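Long-range contacts in ABC transporter substrate-binding protein (Streptococcus pneumoniae, PDB 4OHN), which probably captures extracellular histidine, found bound in its cleft, and delivers it to an ABC uptake transporter: residues Ser26-Met31 and Leu177-Tyr182; Val95-Ser100 and Ala207-Ser212; Ser114-Ala119 and Asn197-Gly202. All blocks are in the same frame, centred on the assembly; numbering follows the deposited sequence. Where two conformers were deposited one is given.

Contact 1 of 3, residues Ser26-Met31 and Leu177-Tyr182; sequences STFVPM and LIDRVY. With HIS (histidine), chain B.
V29 drops one methyl almost exactly onto the centre of the Y182 ring: CG2 lies 3.6 Å from the ring centroid and only 4° off the ring normal, a CH-pi contact centred on the ring. The same ring is approached by F28 in its own plane, where F28 CD1 comes within 3.5 Å of Y182 CD1. The two aromatic planes are inclined at 53°, so the pair is neither stacked nor edge-to-face. Backbone oxygens complete this side of the contact. V29 O, buried without a conventional hydrogen-bond donor, sits 3.3 Å from Y182 CA in a CA-H...O contact, and T27 O lies at the same distance from Y182 CE1. The peptide bond between V29 and P30 is cis, and P30 CD rests 3.6 Å from V181 O.

The F28 side chain leaves CB opposite the backbone N (chi1 -164°), which brings its ring against the imidazole of the bound histidine, with D179 at its edge. The imidazole covers one face, its CD2 over the ring centre, while the D179 carboxylate stands nearly perpendicular to the ring, with CG 3.5 Å from F28 CZ. D179 OD2 accepts a hydrogen bond from the ligand's amino N at 2.7 Å; N104 and Q106 add weak hydrogen bonds to this oxygen. F28 and D179 thus divide the work in the pocket, one supporting the ligand's side chain and the other its amino group.

D179 ends strand 175-179 and occupies the N-cap position of helix 180-189, without a side-chain capping bond. Beyond it, Y182 OH is hydrogen-bonded to N162 on helix 161-169, V181 packs on N104 of strand 102-111, and M31 reaches F208 of strand 206-212.

Contact 2 of 3, residues Val95-Ser100 and Ala207-Ser212; sequences VAFSNS and AFAVGS
S98 meets V210 with its hydroxyl as well as its backbone. S98 N makes the regular bond to V210 O, but the returning bond, from V210 N, goes to S98 OG at 2.9 Å and not to S98 O. From the backbone outward, S98 CB lies 3.9 Å from V210 O and hardly farther from V210 CB. The oxygen beyond it is turned between the backbone N and the carbonyl carbon (chi1 70°), which sets OG before the V210 amide with an N-H...O angle of 161°. At the tip OG also donates to N99 O at 2.8 Å, so one hydroxyl is gripped twice, as acceptor across the contact and as donor within its own segment. S98 O lies against A209 CB, 3.5 Å away.

Before this irregularity the pairing is regular. A96 and S212 form an antiparallel hydrogen-bonded pair, joined by A96 N to S212 O and S212 N to A96 O. F97 and G211 follow as a non-hydrogen-bonded pair. The F97 ring leans obliquely over the other strand, with CD2 3.8 Å from A209 CB and 4.1 Å from G211 CA, and also meets the ring of Y85. Further along, S100 CA makes a CA-H...O contact with F208 O at 3.1 Å. The F208 side chain, between two alanines, starts away from segment 95-100; its ring touches the bound histidine.

Helix 217-232 covers S98 through I223, N224 and F227. Strand 206-212 runs antiparallel between 80-81 and 96-97, giving the order 58-63, 19-24, 80-81, 206-212, 96-97; this inserted returning strand is the hallmark of the first lobe in type II periplasmic binding proteins.

Contact 3 of 3, residues Ser114-Ala119 and Asn197-Gly202; sequences SGITTA and NVFTVG
The T117 carbonyl lies over one face of the F199 ring. T117 C is 3.5 Å above the ring plane, displaced toward the rim; T117 O approaches CD2 of F199 at 3.5 Å, and T118 N, equally near F199 CE2, comes in obliquely. F199 CG is tucked between its backbone N and carbonyl carbon (chi1 54°), bringing the ring up under the loop. On one side of this platform A119 CB meets V201 CG1 at 3.9 Å; on the other, N197 ND2 donates to I116 O. That bond is long, 3.3 Å, and bent to 139° at the hydrogen, with the amide nitrogen well above the carbonyl plane. T117 CG2 adds a contact to the same nitrogen at 3.6 Å.

A second layer holds these groups in place. S114 OG accepts from I116 N in an ST turn and is also hydrogen-bonded to K111 O, while I116 O has a further partner in T110 OG1. Strand 196-200 is fixed to strand 102-111 by backbone hydrogen bonds between N197 and T110 and between F199 and L108.

N197 OD1 is hydrogen-bonded to K112 NZ, whose positive charge would probably polarise the amide and strengthen ND2 as a donor. Even so, the loop is held at this surface largely by a carbonyl resting on an aromatic face, with one long, bent hydrogen bond beside it.

In the fold
From the N terminus, segment 26-31 is met about 150 residues later by 177-182, which closes contact 1 across the cleft. Segment 95-100 opens a second loop inside that span, and 207-212 closes it as contact 2, so contacts 1 and 2 cross. Contact 3, from 114-119 to 197-202, nests within the loop of contact 2 and also crosses contact 1. Contacts 2 and 3 lie on opposite sides of the chain's centre, about 29 Å apart between centres: one ties together the first lobe, the other the second. Contact 1 touches both, through M31 and D179 on F208 and through R180 on T200.

Contact 1 of 3, residues Ser26-Met31 and Leu177-Tyr182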
loop_
_atom_site.group_PDB
_atom_site.type_symbol
_atom_site.label_atom_id
_atom_site.label_comp_id
_atom_site.label_asym_id
_atom_site.label_seq_id
_atom_site.Cartn_x
_atom_site.Cartn_y
_atom_site.Cartn_z
ATOM N N SER A 26 -0.436 9.124 -3.732
ATOM C CA SER A 26 0.859 9.794 -3.770
ATOM C C SER A 26 1.370 10.257 -2.417
ATOM O O SER A 26 2.350 10.988 -2.359
ATOM C CB SER A 26 0.838 10.955 -4.753
ATOM O OG SER A 26 -0.055 11.927 -4.279
ATOM N N THR A 27 0.744 9.801 -1.334
ATOM C CA THR A 27 1.326 9.953 -0.008
ATOM C C THR A 27 1.875 8.650 0.557
ATOM O O THR A 27 2.428 8.666 1.650
ATOM C CB THR A 27 0.313 10.499 1.014
ATOM O OG1 THR A 27 -0.724 9.544 1.311
ATOM C CG2 THR A 27 -0.316 11.784 0.567
ATOM N N PHE A 28 1.728 7.521 -0.145
ATOM C CA PHE A 28 1.994 6.229 0.501
ATOM C C PHE A 28 3.481 5.841 0.468
ATOM O O PHE A 28 3.937 5.074 -0.377
ATOM C CB PHE A 28 1.102 5.136 -0.071
ATOM C CG PHE A 28 1.056 3.901 0.808
ATOM C CD1 PHE A 28 0.313 3.894 1.961
ATOM C CD2 PHE A 28 1.781 2.776 0.491
ATOM C CE1 PHE A 28 0.282 2.790 2.787
ATOM C CE2 PHE A 28 1.752 1.661 1.317
ATOM C CZ PHE A 28 1.001 1.674 2.474
ATOM N N VAL A 29 4.225 6.367 1.428
ATOM C CA VAL A 29 5.638 6.054 1.575
ATOM C C VAL A 29 5.811 4.637 2.094
ATOM O O VAL A 29 4.954 4.115 2.801
ATOM C CB VAL A 29 6.354 7.007 2.561
ATOM C CG1 VAL A 29 6.322 8.437 2.080
ATOM C CG2 VAL A 29 5.749 6.931 3.982
ATOM N N PRO A 30 6.926 3.980 1.760
ATOM C CA PRO A 30 7.943 4.377 0.794
ATOM C C PRO A 30 7.642 3.816 -0.593
ATOM O O PRO A 30 8.567 3.657 -1.390
ATOM C CB PRO A 30 9.186 3.694 1.353
ATOM C CG PRO A 30 8.662 2.398 1.855
ATOM C CD PRO A 30 7.246 2.673 2.359
ATOM N N MET A 31 6.379 3.516 -0.887
ATOM C CA MET A 31 6.055 2.779 -2.110
ATOM C C MET A 31 5.930 3.692 -3.316
ATOM O O MET A 31 6.482 3.405 -4.385
ATOM C CB MET A 31 4.765 1.979 -1.899
ATOM C CG MET A 31 4.766 1.080 -0.637
ATOM S SD MET A 31 6.222 -0.002 -0.479
ATOM C CE MET A 31 5.875 -1.197 -1.776
ATOM N N LEU A 177 -4.467 2.643 12.883
ATOM C CA LEU A 177 -4.252 1.368 12.199
ATOM C C LEU A 177 -3.651 1.649 10.829
ATOM O O LEU A 177 -4.269 2.346 10.021
ATOM C CB LEU A 177 -5.584 0.630 12.080
ATOM C CG LEU A 177 -5.558 -0.795 11.514
ATOM C CD1 LEU A 177 -4.717 -1.713 12.398
ATOM C CD2 LEU A 177 -6.975 -1.330 11.377
ATOM N N ILE A 178 -2.473 1.128 10.560
ATOM C CA ILE A 178 -1.676 1.545 9.410
ATOM C C ILE A 178 -0.698 0.454 8.982
ATOM O O ILE A 178 -0.279 -0.380 9.781
ATOM C CB ILE A 178 -0.941 2.874 9.749
ATOM C CG1 ILE A 178 -0.134 3.416 8.561
ATOM C CG2 ILE A 178 -0.070 2.712 10.975
ATOM C CD1 ILE A 178 0.376 4.840 8.786
ATOM N N ASP A 179 -0.325 0.440 7.711
ATOM C CA ASP A 179 0.684 -0.473 7.214
ATOM C C ASP A 179 2.027 -0.274 7.901
ATOM O O ASP A 179 2.513 0.845 8.019
ATOM C CB ASP A 179 0.863 -0.273 5.699
ATOM C CG ASP A 179 -0.425 -0.400 4.957
ATOM O OD1 ASP A 179 -1.287 0.468 5.122
ATOM O OD2 ASP A 179 -0.565 -1.379 4.205
ATOM N N ARG A 180 2.664 -1.370 8.312
ATOM C CA ARG A 180 3.963 -1.300 8.962
ATOM C C ARG A 180 5.011 -0.665 8.058
ATOM O O ARG A 180 5.834 0.104 8.516
ATOM C CB ARG A 180 4.403 -2.682 9.440
ATOM C CG ARG A 180 5.580 -2.662 10.428
ATOM C CD ARG A 180 5.760 -4.051 11.064
ATOM N NE ARG A 180 6.392 -4.012 12.377
ATOM C CZ ARG A 180 6.365 -5.022 13.242
ATOM N NH1 ARG A 180 5.725 -6.139 12.939
ATOM N NH2 ARG A 180 6.970 -4.914 14.415
ATOM N N VAL A 181 5.004 -0.968 6.759
ATOM C CA VAL A 181 6.037 -0.392 5.896
ATOM C C VAL A 181 5.943 1.117 5.874
ATOM O O VAL A 181 6.945 1.812 5.848
ATOM C CB VAL A 181 6.013 -0.899 4.432
ATOM C CG1 VAL A 181 6.234 -2.404 4.382
ATOM C CG2 VAL A 181 4.726 -0.476 3.701
ATOM N N TYR A 182 4.726 1.635 5.887
ATOM C CA TYR A 182 4.570 3.081 5.916
ATOM C C TYR A 182 5.047 3.646 7.249
ATOM O O TYR A 182 5.845 4.580 7.288
ATOM C CB TYR A 182 3.108 3.439 5.638
ATOM C CG TYR A 182 2.788 4.918 5.570
ATOM C CD1 TYR A 182 2.247 5.492 4.443
ATOM C CD2 TYR A 182 3.025 5.751 6.634
ATOM C CE1 TYR A 182 1.960 6.858 4.407
ATOM C CE2 TYR A 182 2.758 7.055 6.588
ATOM C CZ TYR A 182 2.239 7.613 5.496
ATOM O OH TYR A 182 1.978 8.988 5.529
HETATM N N HIS B . -1.962 -1.493 1.904
HETATM C CA HIS B . -3.201 -0.697 2.083
HETATM C C HIS B . -4.167 -0.943 0.946
HETATM O O HIS B . -3.827 -1.698 0.007
HETATM C CB HIS B . -2.911 0.805 2.317
HETATM C CG HIS B . -2.546 1.628 1.117
HETATM N ND1 HIS B . -2.964 2.943 1.000
HETATM C CD2 HIS B . -1.745 1.398 0.047
HETATM C CE1 HIS B . -2.463 3.467 -0.101
HETATM N NE2 HIS B . -1.713 2.553 -0.696
HETATM O OXT HIS B . -5.281 -0.382 1.013
#

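Contact 2 of 3, residues Val95-Ser100 and Ala207-Ser212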
loop_
_atom_site.group_PDB
_atom_site.type_symbol
_atom_site.label_atom_id
_atom_site.label_comp_id
_atom_site.label_asym_id
_atom_site.label_seq_id
_atom_site.Cartn_x
_atom_site.Cartn_y
_atom_site.Cartn_z
ATOM N N VAL A 95 -10.843 -7.500 -8.738
ATOM C CA VAL A 95 -9.667 -7.264 -9.573
ATOM C C VAL A 95 -8.805 -8.521 -9.643
ATOM O O VAL A 95 -8.967 -9.440 -8.841
ATOM C CB VAL A 95 -8.798 -6.084 -9.041
ATOM C CG1 VAL A 95 -9.638 -4.844 -8.822
ATOM C CG2 VAL A 95 -8.098 -6.462 -7.752
ATOM N N ALA A 96 -7.877 -8.537 -10.587
ATOM C CA ALA A 96 -6.862 -9.583 -10.680
ATOM C C ALA A 96 -5.562 -9.074 -10.082
ATOM O O ALA A 96 -5.319 -7.865 -10.052
ATOM C CB ALA A 96 -6.643 -10.000 -12.117
ATOM N N PHE A 97 -4.734 -9.989 -9.600
ATOM C CA PHE A 97 -3.441 -9.652 -9.030
ATOM C C PHE A 97 -2.290 -10.390 -9.698
ATOM O O PHE A 97 -2.390 -11.557 -10.047
ATOM C CB PHE A 97 -3.401 -9.957 -7.525
ATOM C CG PHE A 97 -4.210 -9.006 -6.680
ATOM C CD1 PHE A 97 -5.454 -9.368 -6.225
ATOM C CD2 PHE A 97 -3.710 -7.774 -6.325
ATOM C CE1 PHE A 97 -6.203 -8.495 -5.433
ATOM C CE2 PHE A 97 -4.453 -6.893 -5.542
ATOM C CZ PHE A 97 -5.695 -7.264 -5.084
ATOM N N SER A 98 -1.179 -9.672 -9.822
ATOM C CA SER A 98 0.123 -10.296 -10.063
ATOM C C SER A 98 0.487 -11.195 -8.886
ATOM O O SER A 98 -0.169 -11.206 -7.843
ATOM C CB SER A 98 1.212 -9.237 -10.219
ATOM O OG SER A 98 1.485 -8.594 -8.975
ATOM N N ASN A 99 1.565 -11.944 -9.049
ATOM C CA ASN A 99 2.221 -12.554 -7.909
ATOM C C ASN A 99 2.565 -11.453 -6.889
ATOM O O ASN A 99 2.824 -10.303 -7.241
ATOM C CB ASN A 99 3.502 -13.282 -8.330
ATOM C CG ASN A 99 3.233 -14.578 -9.006
ATOM O OD1 ASN A 99 2.148 -15.120 -8.938
ATOM N ND2 ASN A 99 4.248 -15.124 -9.629
ATOM N N SER A 100 2.582 -11.824 -5.621
ATOM C CA SER A 100 2.950 -10.881 -4.579
ATOM C C SER A 100 4.467 -10.666 -4.536
ATOM O O SER A 100 5.247 -11.582 -4.795
ATOM C CB SER A 100 2.406 -11.342 -3.230
ATOM O OG SER A 100 0.981 -11.376 -3.241
ATOM N N ALA A 207 0.209 -9.418 1.873
ATOM C CA ALA A 207 1.222 -9.260 0.844
ATOM C C ALA A 207 0.759 -8.220 -0.156
ATOM O O ALA A 207 -0.428 -8.092 -0.447
ATOM C CB ALA A 207 1.506 -10.567 0.156
ATOM N N PHE A 208 1.727 -7.483 -0.677
ATOM C CA PHE A 208 1.490 -6.513 -1.726
ATOM C C PHE A 208 1.594 -7.184 -3.086
ATOM O O PHE A 208 2.454 -8.041 -3.324
ATOM C CB PHE A 208 2.551 -5.412 -1.691
ATOM C CG PHE A 208 2.516 -4.508 -0.471
ATOM C CD1 PHE A 208 1.365 -4.270 0.252
ATOM C CD2 PHE A 208 3.671 -3.819 -0.103
ATOM C CE1 PHE A 208 1.373 -3.404 1.333
ATOM C CE2 PHE A 208 3.671 -2.959 0.972
ATOM C CZ PHE A 208 2.527 -2.750 1.689
ATOM N N ALA A 209 0.721 -6.788 -3.998
ATOM C CA ALA A 209 0.760 -7.253 -5.373
ATOM C C ALA A 209 0.241 -6.115 -6.255
ATOM O O ALA A 209 -0.148 -5.042 -5.781
ATOM C CB ALA A 209 -0.082 -8.524 -5.545
ATOM N N VAL A 210 0.235 -6.349 -7.564
ATOM C CA VAL A 210 -0.213 -5.368 -8.533
ATOM C C VAL A 210 -1.605 -5.734 -9.004
ATOM O O VAL A 210 -1.837 -6.876 -9.399
ATOM C CB VAL A 210 0.751 -5.307 -9.732
ATOM C CG1 VAL A 210 0.344 -4.180 -10.675
ATOM C CG2 VAL A 210 2.188 -5.111 -9.257
ATOM N N GLY A 211 -2.524 -4.776 -8.950
ATOM C CA GLY A 211 -3.894 -5.015 -9.367
ATOM C C GLY A 211 -4.193 -4.566 -10.776
ATOM O O GLY A 211 -3.782 -3.475 -11.170
ATOM N N SER A 212 -4.944 -5.397 -11.505
ATOM C CA SER A 212 -5.403 -5.097 -12.856
ATOM C C SER A 212 -6.865 -5.435 -13.002
ATOM O O SER A 212 -7.453 -6.119 -12.178
ATOM C CB SER A 212 -4.619 -5.900 -13.918
ATOM O OG SER A 212 -5.079 -7.239 -14.006
#

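Contact 3 of 3, residues Ser114-Ala119 and Asn197-Gly202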
loop_
_atom_site.group_PDB
_atom_site.type_symbol
_atom_site.label_atom_id
_atom_site.label_comp_id
_atom_site.label_asym_id
_atom_site.label_seq_id
_atom_site.Cartn_x
_atom_site.Cartn_y
_atom_site.Cartn_z
ATOM N N SER A 114 1.122 7.745 25.577
ATOM C CA SER A 114 -0.120 7.043 25.890
ATOM C C SER A 114 0.090 5.815 26.768
ATOM O O SER A 114 -0.846 5.358 27.443
ATOM C CB SER A 114 -0.850 6.617 24.601
ATOM O OG SER A 114 -0.232 5.492 23.991
ATOM N N GLY A 115 1.282 5.240 26.704
ATOM C CA GLY A 115 1.540 3.986 27.385
ATOM C C GLY A 115 0.829 2.784 26.792
ATOM O O GLY A 115 0.848 1.727 27.401
ATOM N N ILE A 116 0.246 2.942 25.600
ATOM C CA ILE A 116 -0.515 1.871 24.940
ATOM C C ILE A 116 0.410 1.086 24.028
ATOM O O ILE A 116 0.917 1.621 23.031
ATOM C CB ILE A 116 -1.674 2.445 24.096
ATOM C CG1 ILE A 116 -2.638 3.232 24.966
ATOM C CG2 ILE A 116 -2.399 1.312 23.367
ATOM C CD1 ILE A 116 -3.651 4.057 24.200
ATOM N N THR A 117 0.628 -0.181 24.356
ATOM C CA THR A 117 1.473 -1.066 23.562
ATOM C C THR A 117 0.745 -2.369 23.208
ATOM O O THR A 117 1.355 -3.322 22.741
ATOM C CB THR A 117 2.777 -1.425 24.289
ATOM O OG1 THR A 117 2.487 -2.132 25.498
ATOM C CG2 THR A 117 3.586 -0.149 24.618
ATOM N N THR A 118 -0.562 -2.415 23.452
ATOM C CA THR A 118 -1.361 -3.590 23.146
ATOM C C THR A 118 -2.751 -3.136 22.747
ATOM O O THR A 118 -3.229 -2.117 23.236
ATOM C CB THR A 118 -1.410 -4.538 24.350
ATOM O OG1 THR A 118 -2.092 -5.744 23.975
ATOM C CG2 THR A 118 -2.130 -3.945 25.531
ATOM N N ALA A 119 -3.420 -3.908 21.898
ATOM C CA ALA A 119 -4.779 -3.582 21.456
ATOM C C ALA A 119 -5.726 -3.460 22.638
ATOM O O ALA A 119 -6.619 -2.609 22.624
ATOM C CB ALA A 119 -5.285 -4.648 20.503
ATOM N N ASN A 197 4.924 4.228 19.577
ATOM C CA ASN A 197 4.921 2.769 19.610
ATOM C C ASN A 197 4.299 2.240 18.334
ATOM O O ASN A 197 3.313 2.805 17.863
ATOM C CB ASN A 197 4.104 2.268 20.803
ATOM C CG ASN A 197 4.694 2.659 22.125
ATOM O OD1 ASN A 197 5.916 2.619 22.313
ATOM N ND2 ASN A 197 3.840 3.045 23.062
ATOM N N VAL A 198 4.867 1.182 17.788
ATOM C CA VAL A 198 4.396 0.559 16.554
ATOM C C VAL A 198 4.329 -0.927 16.820
ATOM O O VAL A 198 5.352 -1.544 17.129
ATOM C CB VAL A 198 5.392 0.831 15.387
ATOM C CG1 VAL A 198 4.860 0.236 14.090
ATOM C CG2 VAL A 198 5.660 2.344 15.219
ATOM N N PHE A 199 3.140 -1.525 16.744
ATOM C CA PHE A 199 3.013 -2.925 17.119
ATOM C C PHE A 199 1.865 -3.618 16.407
ATOM O O PHE A 199 0.832 -3.024 16.123
ATOM C CB PHE A 199 2.854 -3.069 18.644
ATOM C CG PHE A 199 1.727 -2.248 19.214
ATOM C CD1 PHE A 199 1.919 -0.908 19.546
ATOM C CD2 PHE A 199 0.479 -2.810 19.437
ATOM C CE1 PHE A 199 0.888 -0.140 20.051
ATOM C CE2 PHE A 199 -0.550 -2.037 19.948
ATOM C CZ PHE A 199 -0.339 -0.716 20.264
ATOM N N THR A 200 2.050 -4.899 16.111
ATOM C CA THR A 200 0.975 -5.685 15.512
ATOM C C THR A 200 -0.061 -6.024 16.579
ATOM O O THR A 200 0.190 -5.989 17.767
ATOM C CB THR A 200 1.517 -6.928 14.791
ATOM O OG1 THR A 200 2.296 -7.681 15.712
ATOM C CG2 THR A 200 2.373 -6.565 13.551
ATOM N N VAL A 201 -1.264 -6.365 16.111
ATOM C CA VAL A 201 -2.414 -6.593 16.970
ATOM C C VAL A 201 -3.160 -7.866 16.590
ATOM O O VAL A 201 -4.331 -8.057 16.922
ATOM C CB VAL A 201 -3.374 -5.383 16.964
ATOM C CG1 VAL A 201 -2.714 -4.164 17.637
ATOM C CG2 VAL A 201 -3.841 -5.059 15.569
ATOM N N GLY A 202 -2.473 -8.772 15.916
ATOM C CA GLY A 202 -3.002 -10.098 15.672
ATOM C C GLY A 202 -3.789 -10.240 14.388
ATOM O O GLY A 202 -4.476 -11.254 14.207
#